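Local coordinates for BluB-like flavoprotein (Clostridium difficile 630, PDB 3EO8) that binds flavin mononucleotide and, as a member of the nitroreductase family, probably acts as an FMN-dependent oxidoreductase, at residues Leu156-Cys161 / Leu196-Asp201; Asp6-Arg11 / Phe149-Ile154; Ala144-Phe149 / Ala192-Gly197. All coordinates share one frame; numbering follows the deposited sequence. Where two conformers were deposited one is given.

Contact 1: Leu156-Cys161 / Leu196-Asp201. With FMN (flavin mononucleotide), chain G.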
loop_
_atom_site.group_PDB
_atom_site.type_symbol
_atom_site.label_atom_id
_atom_site.label_comp_id
_atom_site.label_asym_id
_atom_site.label_seq_id
_atom_site.Cartn_x
_atom_site.Cartn_y
_atom_site.Cartn_z
ATOM N N LEU A 156 0.599 -4.220 -21.000
ATOM C CA LEU A 156 0.950 -3.442 -22.193
ATOM C C LEU A 156 2.301 -3.849 -22.827
ATOM O O LEU A 156 2.695 -3.300 -23.870
ATOM C CB LEU A 156 0.922 -1.933 -21.852
ATOM C CG LEU A 156 -0.496 -1.391 -21.571
ATOM C CD1 LEU A 156 -0.480 -0.112 -20.819
ATOM C CD2 LEU A 156 -1.301 -1.244 -22.882
ATOM N N GLY A 157 2.992 -4.825 -22.231
ATOM C CA GLY A 157 4.236 -5.341 -22.794
ATOM C C GLY A 157 5.502 -4.810 -22.156
ATOM O O GLY A 157 6.599 -4.967 -22.701
ATOM N N TYR A 158 5.348 -4.202 -20.995
ATOM C CA TYR A 158 6.461 -3.604 -20.291
ATOM C C TYR A 158 6.617 -4.277 -18.938
ATOM O O TYR A 158 6.022 -5.308 -18.680
ATOM C CB TYR A 158 6.205 -2.113 -20.113
ATOM C CG TYR A 158 5.878 -1.353 -21.373
ATOM C CD1 TYR A 158 6.883 -0.930 -22.249
ATOM C CD2 TYR A 158 4.565 -1.005 -21.666
ATOM C CE1 TYR A 158 6.577 -0.223 -23.394
ATOM C CE2 TYR A 158 4.249 -0.308 -22.799
ATOM C CZ TYR A 158 5.251 0.103 -23.653
ATOM O OH TYR A 158 4.915 0.847 -24.766
ATOM N N GLY A 159 7.460 -3.703 -18.083
ATOM C CA GLY A 159 7.627 -4.187 -16.730
ATOM C C GLY A 159 8.327 -3.109 -15.947
ATOM O O GLY A 159 8.770 -2.116 -16.518
ATOM N N SER A 160 8.438 -3.291 -14.633
ATOM C CA SER A 160 8.939 -2.233 -13.802
ATOM C C SER A 160 9.501 -2.778 -12.487
ATOM O O SER A 160 9.297 -3.939 -12.128
ATOM C CB SER A 160 7.784 -1.238 -13.494
ATOM O OG SER A 160 6.809 -1.808 -12.613
ATOM N N CYS A 161 10.183 -1.911 -11.766
ATOM C CA CYS A 161 10.548 -2.190 -10.397
ATOM C C CYS A 161 10.089 -1.002 -9.628
ATOM O O CYS A 161 10.254 0.129 -10.065
ATOM C CB CYS A 161 12.053 -2.367 -10.217
ATOM S SG CYS A 161 12.611 -2.959 -8.570
ATOM N N LEU A 196 10.849 1.860 -15.318
ATOM C CA LEU A 196 9.875 1.373 -16.282
ATOM C C LEU A 196 10.468 1.232 -17.670
ATOM O O LEU A 196 11.079 2.159 -18.191
ATOM C CB LEU A 196 8.683 2.351 -16.342
ATOM C CG LEU A 196 7.523 2.061 -17.300
ATOM C CD1 LEU A 196 6.775 0.730 -16.941
ATOM C CD2 LEU A 196 6.551 3.299 -17.337
ATOM N N GLY A 197 10.234 0.078 -18.284
ATOM C CA GLY A 197 10.757 -0.228 -19.619
ATOM C C GLY A 197 10.284 -1.560 -20.159
ATOM O O GLY A 197 9.443 -2.230 -19.569
ATOM N N VAL A 198 10.816 -1.943 -21.311
ATOM C CA VAL A 198 10.580 -3.270 -21.823
ATOM C C VAL A 198 11.596 -4.150 -21.133
ATOM O O VAL A 198 12.800 -3.889 -21.220
ATOM C CB VAL A 198 10.787 -3.360 -23.334
ATOM C CG1 VAL A 198 10.652 -4.812 -23.770
ATOM C CG2 VAL A 198 9.791 -2.423 -24.078
ATOM N N PRO A 199 11.122 -5.169 -20.398
ATOM C CA PRO A 199 12.034 -5.974 -19.572
ATOM C C PRO A 199 12.983 -6.851 -20.369
ATOM O O PRO A 199 12.602 -7.363 -21.426
ATOM C CB PRO A 199 11.074 -6.851 -18.745
ATOM C CG PRO A 199 9.849 -6.923 -19.542
ATOM C CD PRO A 199 9.725 -5.615 -20.272
ATOM N N GLU A 200 14.206 -7.010 -19.870
ATOM C CA GLU A 200 15.107 -8.064 -20.334
ATOM C C GLU A 200 14.536 -9.440 -20.055
ATOM O O GLU A 200 13.672 -9.624 -19.196
ATOM C CB GLU A 200 16.472 -8.031 -19.635
ATOM C CG GLU A 200 17.542 -7.292 -20.321
ATOM C CD GLU A 200 17.748 -7.664 -21.792
ATOM O OE1 GLU A 200 17.311 -8.743 -22.256
ATOM O OE2 GLU A 200 18.386 -6.842 -22.477
ATOM N N ASP A 201 15.065 -10.411 -20.779
ATOM C CA ASP A 201 14.744 -11.796 -20.546
ATOM C C ASP A 201 15.475 -12.368 -19.309
ATOM O O ASP A 201 16.391 -11.737 -18.763
ATOM C CB ASP A 201 15.022 -12.605 -21.836
ATOM C CG ASP A 201 14.064 -12.200 -22.983
ATOM O OD1 ASP A 201 12.847 -12.367 -22.786
ATOM O OD2 ASP A 201 14.510 -11.690 -24.041
HETATM N N1 FMN G . 13.380 -3.381 -5.252
HETATM C C2 FMN G . 14.580 -2.737 -5.433
HETATM O O2 FMN G . 15.490 -3.218 -6.121
HETATM N N3 FMN G . 14.785 -1.515 -4.853
HETATM C C4 FMN G . 13.862 -0.921 -4.043
HETATM O O4 FMN G . 14.102 0.207 -3.556
HETATM C C4A FMN G . 12.645 -1.565 -3.855
HETATM N N5 FMN G . 11.670 -0.975 -3.074
HETATM C C5A FMN G . 10.445 -1.588 -2.913
HETATM C C6 FMN G . 9.484 -0.947 -2.152
HETATM C C7 FMN G . 8.243 -1.538 -1.988
HETATM C C7M FMN G . 7.137 -0.653 -1.515
HETATM C C8 FMN G . 7.967 -2.760 -2.614
HETATM C C8M FMN G . 6.539 -3.200 -2.773
HETATM C C9 FMN G . 8.938 -3.385 -3.380
HETATM C C9A FMN G . 10.185 -2.805 -3.546
HETATM N N10 FMN G . 11.195 -3.423 -4.283
HETATM C C10 FMN G . 12.399 -2.778 -4.483
HETATM C "C1'" FMN G . 11.010 -4.781 -4.908
HETATM C "C2'" FMN G . 11.175 -5.928 -3.912
HETATM O "O2'" FMN G . 12.552 -6.131 -3.617
HETATM C "C3'" FMN G . 10.592 -7.193 -4.528
HETATM O "O3'" FMN G . 9.201 -6.989 -4.745
HETATM C "C4'" FMN G . 10.813 -8.475 -3.732
HETATM O "O4'" FMN G . 12.193 -8.768 -3.597
HETATM C "C5'" FMN G . 10.109 -9.631 -4.455
HETATM O "O5'" FMN G . 10.696 -9.797 -5.733
HETATM P P FMN G . 9.730 -9.853 -7.033
HETATM O O1P FMN G . 10.571 -10.055 -8.259
HETATM O O2P FMN G . 9.036 -8.500 -7.067
HETATM O O3P FMN G . 8.664 -10.932 -6.906
#
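Y158 meets V198 obliquely, CD1 of the tyrosine 3.7 Å from V198 CG2, just where two antiparallel strands of the nitroreductase-family sheet begin to part. The pairing itself is short. G159 and G197 form a hydrogen-bonded pair: G159 N donates to G197 O over 2.9 Å, and G197 N returns a straighter bond to G159 O, 169° at the hydrogen. S160 and L196 follow as a non-hydrogen-bonded pair. That same G197 O also lies in the plane of the Y158 ring, at its edge, and sits 3.3 Å from Y158 CB. With CG anti to the carbonyl carbon (chi1 -53°), the tyrosine ring runs out beside V198, and its hydroxyl hydrogen-bonds D26 OD2 on helix 24-35. Beyond G197 the second chain turns so that P199 sets its CD 3.6 Å from Y158 C and close to G159 N as well. G157, at positive phi, closes the Schellman motif that ends helix 137-155 and starts the turn into strand 159-163. The strand then delivers C161 to the flavin pocket, where its SG lies 3.4 Å from FMN N1.

Contact 2: Asp6-Arg11 / Phe149-Ile154; sequences DTIFKR and FTLSAI. With FMN (flavin mononucleotide), chain G.
With CG1 anti to its carbonyl carbon (chi1 -65°) and the chain nearly extended beyond, I154 sends CD1 out to R11; R11 in turn, CG anti to the backbone N (chi1 -169°), runs its aliphatic part past I154 and T150 before bending at chi2 and chi3 toward the flavin phosphate. This is where the N-terminal helix 4-10 of the nitroreductase fold crosses the long helix 137-155, the short segments lying 100° apart with axes 9.2 Å from each other. I154 CD1 touches R11 CB at 3.5 Å, and the methyl of T150, CG2, sits 3.6 Å from R11 CG. Next along, L151 puts CD2 against the backbone of T7 and I8, while its CD1 meets I8 CG1 at 4.0 Å. K10 stretches its extended chain past I154 in the opposite direction, CD lying 3.7 Å from I154 CG2; a water then accepts from K10 NZ and donates to I154 O, the carbonyl near the end of the helix.

No direct hydrogen bond joins 6-11 to 149-154. The stem of R11 rests on apolar groups, while NH1 and NH2 are held by polar ones. NH2 also donates to A36 O of the second subunit, so this arginine ties the phosphate site to the dimer interface. The phosphate lies at the guanidinium edge, its phosphorus in the plane: R11 NH1 donates to FMN O2P at 2.8 Å, and R11 NH2 to FMN O3P at 2.9 Å.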
loop_
_atom_site.group_PDB
_atom_site.type_symbol
_atom_site.label_atom_id
_atom_site.label_comp_id
_atom_site.label_asym_id
_atom_site.label_seq_id
_atom_site.Cartn_x
_atom_site.Cartn_y
_atom_site.Cartn_z
ATOM N N ASP A 6 -2.780 -13.980 -15.097
ATOM C CA ASP A 6 -1.587 -14.054 -15.931
ATOM C C ASP A 6 -0.683 -12.863 -15.648
ATOM O O ASP A 6 0.546 -13.015 -15.537
ATOM C CB ASP A 6 -1.952 -14.123 -17.425
ATOM C CG ASP A 6 -2.449 -15.495 -17.845
ATOM O OD1 ASP A 6 -2.312 -16.466 -17.056
ATOM O OD2 ASP A 6 -2.964 -15.619 -18.991
ATOM N N THR A 7 -1.277 -11.681 -15.504
ATOM C CA THR A 7 -0.489 -10.476 -15.181
ATOM C C THR A 7 0.093 -10.567 -13.778
ATOM O O THR A 7 1.239 -10.207 -13.565
ATOM C CB THR A 7 -1.264 -9.111 -15.287
ATOM O OG1 THR A 7 -2.255 -8.981 -14.242
ATOM C CG2 THR A 7 -1.922 -8.953 -16.650
ATOM N N ILE A 8 -0.712 -11.027 -12.823
ATOM C CA ILE A 8 -0.272 -11.107 -11.430
ATOM C C ILE A 8 0.925 -12.054 -11.280
ATOM O O ILE A 8 1.853 -11.742 -10.533
ATOM C CB ILE A 8 -1.435 -11.497 -10.491
ATOM C CG1 ILE A 8 -2.287 -10.245 -10.225
ATOM C CG2 ILE A 8 -0.912 -12.133 -9.152
ATOM C CD1 ILE A 8 -3.496 -10.488 -9.330
ATOM N N PHE A 9 0.923 -13.156 -12.026
ATOM C CA PHE A 9 1.981 -14.164 -11.845
ATOM C C PHE A 9 3.160 -13.951 -12.788
ATOM O O PHE A 9 4.212 -14.556 -12.624
ATOM C CB PHE A 9 1.399 -15.576 -11.868
ATOM C CG PHE A 9 0.643 -15.901 -10.604
ATOM C CD1 PHE A 9 1.332 -16.153 -9.419
ATOM C CD2 PHE A 9 -0.738 -15.825 -10.563
ATOM C CE1 PHE A 9 0.638 -16.376 -8.236
ATOM C CE2 PHE A 9 -1.424 -16.041 -9.385
ATOM C CZ PHE A 9 -0.738 -16.303 -8.226
ATOM N N LYS A 10 2.989 -13.054 -13.751
ATOM C CA LYS A 10 4.093 -12.584 -14.589
ATOM C C LYS A 10 4.897 -11.480 -13.910
ATOM O O LYS A 10 6.055 -11.247 -14.272
ATOM C CB LYS A 10 3.551 -12.086 -15.925
ATOM C CG LYS A 10 4.586 -11.870 -17.023
ATOM C CD LYS A 10 3.879 -11.617 -18.358
ATOM C CE LYS A 10 4.824 -11.685 -19.521
ATOM N NZ LYS A 10 4.141 -11.206 -20.759
ATOM N N ARG A 11 4.288 -10.789 -12.945
ATOM C CA ARG A 11 4.934 -9.667 -12.305
ATOM C C ARG A 11 6.189 -10.072 -11.555
ATOM O O ARG A 11 6.173 -10.953 -10.667
ATOM C CB ARG A 11 3.991 -8.938 -11.332
ATOM C CG ARG A 11 4.505 -7.611 -10.824
ATOM C CD ARG A 11 4.132 -7.348 -9.383
ATOM N NE ARG A 11 4.560 -8.424 -8.519
ATOM C CZ ARG A 11 5.817 -8.637 -8.160
ATOM N NH1 ARG A 11 6.780 -7.813 -8.548
ATOM N NH2 ARG A 11 6.094 -9.657 -7.375
ATOM N N PHE A 149 -0.855 0.271 -11.503
ATOM C CA PHE A 149 0.110 0.757 -12.499
ATOM C C PHE A 149 1.003 -0.409 -12.936
ATOM O O PHE A 149 1.152 -0.677 -14.132
ATOM C CB PHE A 149 0.985 1.847 -11.886
ATOM C CG PHE A 149 1.889 2.556 -12.857
ATOM C CD1 PHE A 149 3.016 1.933 -13.384
ATOM C CD2 PHE A 149 1.664 3.904 -13.171
ATOM C CE1 PHE A 149 3.867 2.610 -14.274
ATOM C CE2 PHE A 149 2.512 4.567 -14.048
ATOM C CZ PHE A 149 3.600 3.919 -14.596
ATOM N N THR A 150 1.583 -1.086 -11.960
ATOM C CA THR A 150 2.499 -2.216 -12.186
ATOM C C THR A 150 1.905 -3.306 -13.081
ATOM O O THR A 150 2.524 -3.773 -14.060
ATOM C CB THR A 150 2.886 -2.808 -10.827
ATOM O OG1 THR A 150 3.632 -1.821 -10.106
ATOM C CG2 THR A 150 3.725 -4.092 -10.976
ATOM N N LEU A 151 0.688 -3.714 -12.751
ATOM C CA LEU A 151 0.036 -4.764 -13.499
ATOM C C LEU A 151 -0.292 -4.291 -14.912
ATOM O O LEU A 151 -0.202 -5.057 -15.888
ATOM C CB LEU A 151 -1.216 -5.245 -12.750
ATOM C CG LEU A 151 -0.979 -5.890 -11.372
ATOM C CD1 LEU A 151 -2.295 -6.290 -10.790
ATOM C CD2 LEU A 151 0.014 -7.127 -11.456
ATOM N N SER A 152 -0.676 -3.025 -15.029
ATOM C CA SER A 152 -1.039 -2.450 -16.318
ATOM C C SER A 152 0.160 -2.350 -17.238
ATOM O O SER A 152 0.059 -2.630 -18.432
ATOM C CB SER A 152 -1.684 -1.079 -16.106
ATOM O OG SER A 152 -2.847 -1.226 -15.308
ATOM N N ALA A 153 1.290 -1.957 -16.670
ATOM C CA ALA A 153 2.568 -1.954 -17.408
ATOM C C ALA A 153 2.822 -3.314 -18.034
ATOM O O ALA A 153 3.132 -3.405 -19.223
ATOM C CB ALA A 153 3.739 -1.569 -16.486
ATOM N N ILE A 154 2.646 -4.385 -17.249
ATOM C CA ILE A 154 2.864 -5.763 -17.758
ATOM C C ILE A 154 1.886 -6.139 -18.880
ATOM O O ILE A 154 2.280 -6.647 -19.957
ATOM C CB ILE A 154 2.813 -6.803 -16.596
ATOM C CG1 ILE A 154 3.968 -6.581 -15.607
ATOM C CG2 ILE A 154 2.906 -8.232 -17.171
ATOM C CD1 ILE A 154 3.674 -7.059 -14.214
HETATM N N1 FMN G . 13.380 -3.381 -5.252
HETATM C C2 FMN G . 14.580 -2.737 -5.433
HETATM O O2 FMN G . 15.490 -3.218 -6.121
HETATM N N3 FMN G . 14.785 -1.515 -4.853
HETATM C C4 FMN G . 13.862 -0.921 -4.043
HETATM O O4 FMN G . 14.102 0.207 -3.556
HETATM C C4A FMN G . 12.645 -1.565 -3.855
HETATM N N5 FMN G . 11.670 -0.975 -3.074
HETATM C C5A FMN G . 10.445 -1.588 -2.913
HETATM C C6 FMN G . 9.484 -0.947 -2.152
HETATM C C7 FMN G . 8.243 -1.538 -1.988
HETATM C C7M FMN G . 7.137 -0.653 -1.515
HETATM C C8 FMN G . 7.967 -2.760 -2.614
HETATM C C8M FMN G . 6.539 -3.200 -2.773
HETATM C C9 FMN G . 8.938 -3.385 -3.380
HETATM C C9A FMN G . 10.185 -2.805 -3.546
HETATM N N10 FMN G . 11.195 -3.423 -4.283
HETATM C C10 FMN G . 12.399 -2.778 -4.483
HETATM C "C1'" FMN G . 11.010 -4.781 -4.908
HETATM C "C2'" FMN G . 11.175 -5.928 -3.912
HETATM O "O2'" FMN G . 12.552 -6.131 -3.617
HETATM C "C3'" FMN G . 10.592 -7.193 -4.528
HETATM O "O3'" FMN G . 9.201 -6.989 -4.745
HETATM C "C4'" FMN G . 10.813 -8.475 -3.732
HETATM O "O4'" FMN G . 12.193 -8.768 -3.597
HETATM C "C5'" FMN G . 10.109 -9.631 -4.455
HETATM O "O5'" FMN G . 10.696 -9.797 -5.733
HETATM P P FMN G . 9.730 -9.853 -7.033
HETATM O O1P FMN G . 10.571 -10.055 -8.259
HETATM O O2P FMN G . 9.036 -8.500 -7.067
HETATM O O3P FMN G . 8.664 -10.932 -6.906
HETATM O O HOH W 1 3.739 -8.594 -20.879
#

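Contact 3: Ala144-Phe149 / Ala192-Gly197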
loop_
_atom_site.group_PDB
_atom_site.type_symbol
_atom_site.label_atom_id
_atom_site.label_comp_id
_atom_site.label_asym_id
_atom_site.label_seq_id
_atom_site.Cartn_x
_atom_site.Cartn_y
_atom_site.Cartn_z
ATOM N N ALA A 144 -1.914 0.308 -3.398
ATOM C CA ALA A 144 -2.980 -0.138 -4.294
ATOM C C ALA A 144 -2.852 0.534 -5.667
ATOM O O ALA A 144 -2.921 -0.133 -6.713
ATOM C CB ALA A 144 -4.350 0.120 -3.667
ATOM N N ALA A 145 -2.630 1.853 -5.687
ATOM C CA ALA A 145 -2.444 2.573 -6.968
ATOM C C ALA A 145 -1.224 2.099 -7.745
ATOM O O ALA A 145 -1.272 1.857 -8.964
ATOM C CB ALA A 145 -2.369 4.094 -6.714
ATOM N N ILE A 146 -0.110 1.968 -7.041
ATOM C CA ILE A 146 1.154 1.587 -7.719
ATOM C C ILE A 146 1.082 0.135 -8.193
ATOM O O ILE A 146 1.576 -0.208 -9.293
ATOM C CB ILE A 146 2.390 1.855 -6.817
ATOM C CG1 ILE A 146 2.599 3.357 -6.560
ATOM C CG2 ILE A 146 3.643 1.256 -7.429
ATOM C CD1 ILE A 146 3.609 3.664 -5.439
ATOM N N GLU A 147 0.352 -0.714 -7.476
ATOM C CA GLU A 147 0.115 -2.080 -7.992
ATOM C C GLU A 147 -0.734 -2.103 -9.254
ATOM O O GLU A 147 -0.391 -2.818 -10.170
ATOM C CB GLU A 147 -0.402 -3.002 -6.890
ATOM C CG GLU A 147 -0.575 -4.462 -7.297
ATOM C CD GLU A 147 0.732 -5.238 -7.509
ATOM O OE1 GLU A 147 1.823 -4.643 -7.418
ATOM O OE2 GLU A 147 0.633 -6.481 -7.780
ATOM N N ASN A 148 -1.781 -1.273 -9.333
ATOM C CA ASN A 148 -2.585 -1.154 -10.543
ATOM C C ASN A 148 -1.738 -0.691 -11.745
ATOM O O ASN A 148 -1.876 -1.201 -12.858
ATOM C CB ASN A 148 -3.744 -0.161 -10.304
ATOM C CG ASN A 148 -4.969 -0.790 -9.639
ATOM O OD1 ASN A 148 -4.915 -1.883 -9.087
ATOM N ND2 ASN A 148 -6.089 -0.057 -9.678
ATOM N N PHE A 149 -0.855 0.271 -11.503
ATOM C CA PHE A 149 0.110 0.757 -12.499
ATOM C C PHE A 149 1.003 -0.409 -12.936
ATOM O O PHE A 149 1.152 -0.677 -14.132
ATOM C CB PHE A 149 0.985 1.847 -11.886
ATOM C CG PHE A 149 1.889 2.556 -12.857
ATOM C CD1 PHE A 149 3.016 1.933 -13.384
ATOM C CD2 PHE A 149 1.664 3.904 -13.171
ATOM C CE1 PHE A 149 3.867 2.610 -14.274
ATOM C CE2 PHE A 149 2.512 4.567 -14.048
ATOM C CZ PHE A 149 3.600 3.919 -14.596
ATOM N N ALA A 192 7.513 6.904 -3.753
ATOM C CA ALA A 192 8.172 5.773 -4.376
ATOM C C ALA A 192 8.650 6.221 -5.763
ATOM O O ALA A 192 8.207 7.273 -6.244
ATOM C CB ALA A 192 7.214 4.580 -4.483
HETATM N N MSE A 193 9.574 5.464 -6.367
HETATM C CA MSE A 193 9.836 5.557 -7.795
HETATM C C MSE A 193 9.539 4.237 -8.460
HETATM O O MSE A 193 9.445 3.178 -7.815
HETATM C CB MSE A 193 11.275 5.974 -8.117
HETATM C CG MSE A 193 11.868 6.962 -7.131
HETATM SE SE MSE A 193 13.538 7.770 -7.660
HETATM C CE MSE A 193 14.744 6.283 -7.550
ATOM N N LEU A 194 9.320 4.320 -9.767
ATOM C CA LEU A 194 9.196 3.150 -10.622
ATOM C C LEU A 194 10.213 3.255 -11.753
ATOM O O LEU A 194 10.278 4.301 -12.460
ATOM C CB LEU A 194 7.818 3.083 -11.219
ATOM C CG LEU A 194 6.679 2.761 -10.278
ATOM C CD1 LEU A 194 5.327 3.252 -10.860
ATOM C CD2 LEU A 194 6.690 1.277 -10.067
ATOM N N ALA A 195 11.011 2.199 -11.921
ATOM C CA ALA A 195 11.859 2.056 -13.114
ATOM C C ALA A 195 11.028 1.285 -14.129
ATOM O O ALA A 195 10.574 0.175 -13.836
ATOM C CB ALA A 195 13.176 1.284 -12.802
ATOM N N LEU A 196 10.849 1.860 -15.318
ATOM C CA LEU A 196 9.875 1.373 -16.282
ATOM C C LEU A 196 10.468 1.232 -17.670
ATOM O O LEU A 196 11.079 2.159 -18.191
ATOM C CB LEU A 196 8.683 2.351 -16.342
ATOM C CG LEU A 196 7.523 2.061 -17.300
ATOM C CD1 LEU A 196 6.775 0.730 -16.941
ATOM C CD2 LEU A 196 6.551 3.299 -17.337
ATOM N N GLY A 197 10.234 0.078 -18.284
ATOM C CA GLY A 197 10.757 -0.228 -19.619
ATOM C C GLY A 197 10.284 -1.560 -20.159
ATOM O O GLY A 197 9.443 -2.230 -19.569
#
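L194 presses its CD1 methyl over one face of the F149 ring, a CH-pi contact with the carbon 3.9 Å from the ring centroid and 18° off the ring normal. L196 reaches the same ring differently, its CD2 lying at the edge near the ring plane, 4.1 Å from F149 CZ. One turn earlier on the helix, I146 divides its branches between two strand residues: CG2 meets L194 CD2 at 4.0 Å, and CD1 lies 3.8 Å from A192 CB. The leucine is thus shared, one methyl for the phenylalanine and the other for the isoleucine.

F149 holds CG anti to the backbone N (chi1 -172°), which carries the ring out from the helix toward the sheet. Alternation along the strand turns A192, L194 and L196 to the helix, while M193, a selenomethionine, points away from it. All five touching residues are buried and the contact is wholly apolar. Further out, M30 and I31 of helix 24-35 also pack on F149, and W162 of strand 159-163 and V106 of strand 102-108 adjoin I146. Segment 144-149 of helix 137-155 runs almost parallel to 192-197, 4° apart, over an inner strand of the antiparallel sheet flanked by strands 102-108 and 159-163.

Starting from the N terminus, helix 4-10 enters contact 2 at once, and 138 residues later helix 137-155 closes that long loop. Contact 3 opens a little earlier on this same helix, sharing F149, so contacts 2 and 3 cross along the chain. Contact 1 opens after contact 2 has closed, in the turn leading into strand 159-163 and within the span of contact 3; the two end on the same stretch of chain, sharing L196 and G197 in the last part of strand 189-197. Together they join the N-terminal helix to the central helix, that helix to the sheet, and two neighbouring strands to each other. A153 bridges them: its O probably accepts from Y158 N, and its CB packs on L196. Contacts 1 and 2 both reach FMN.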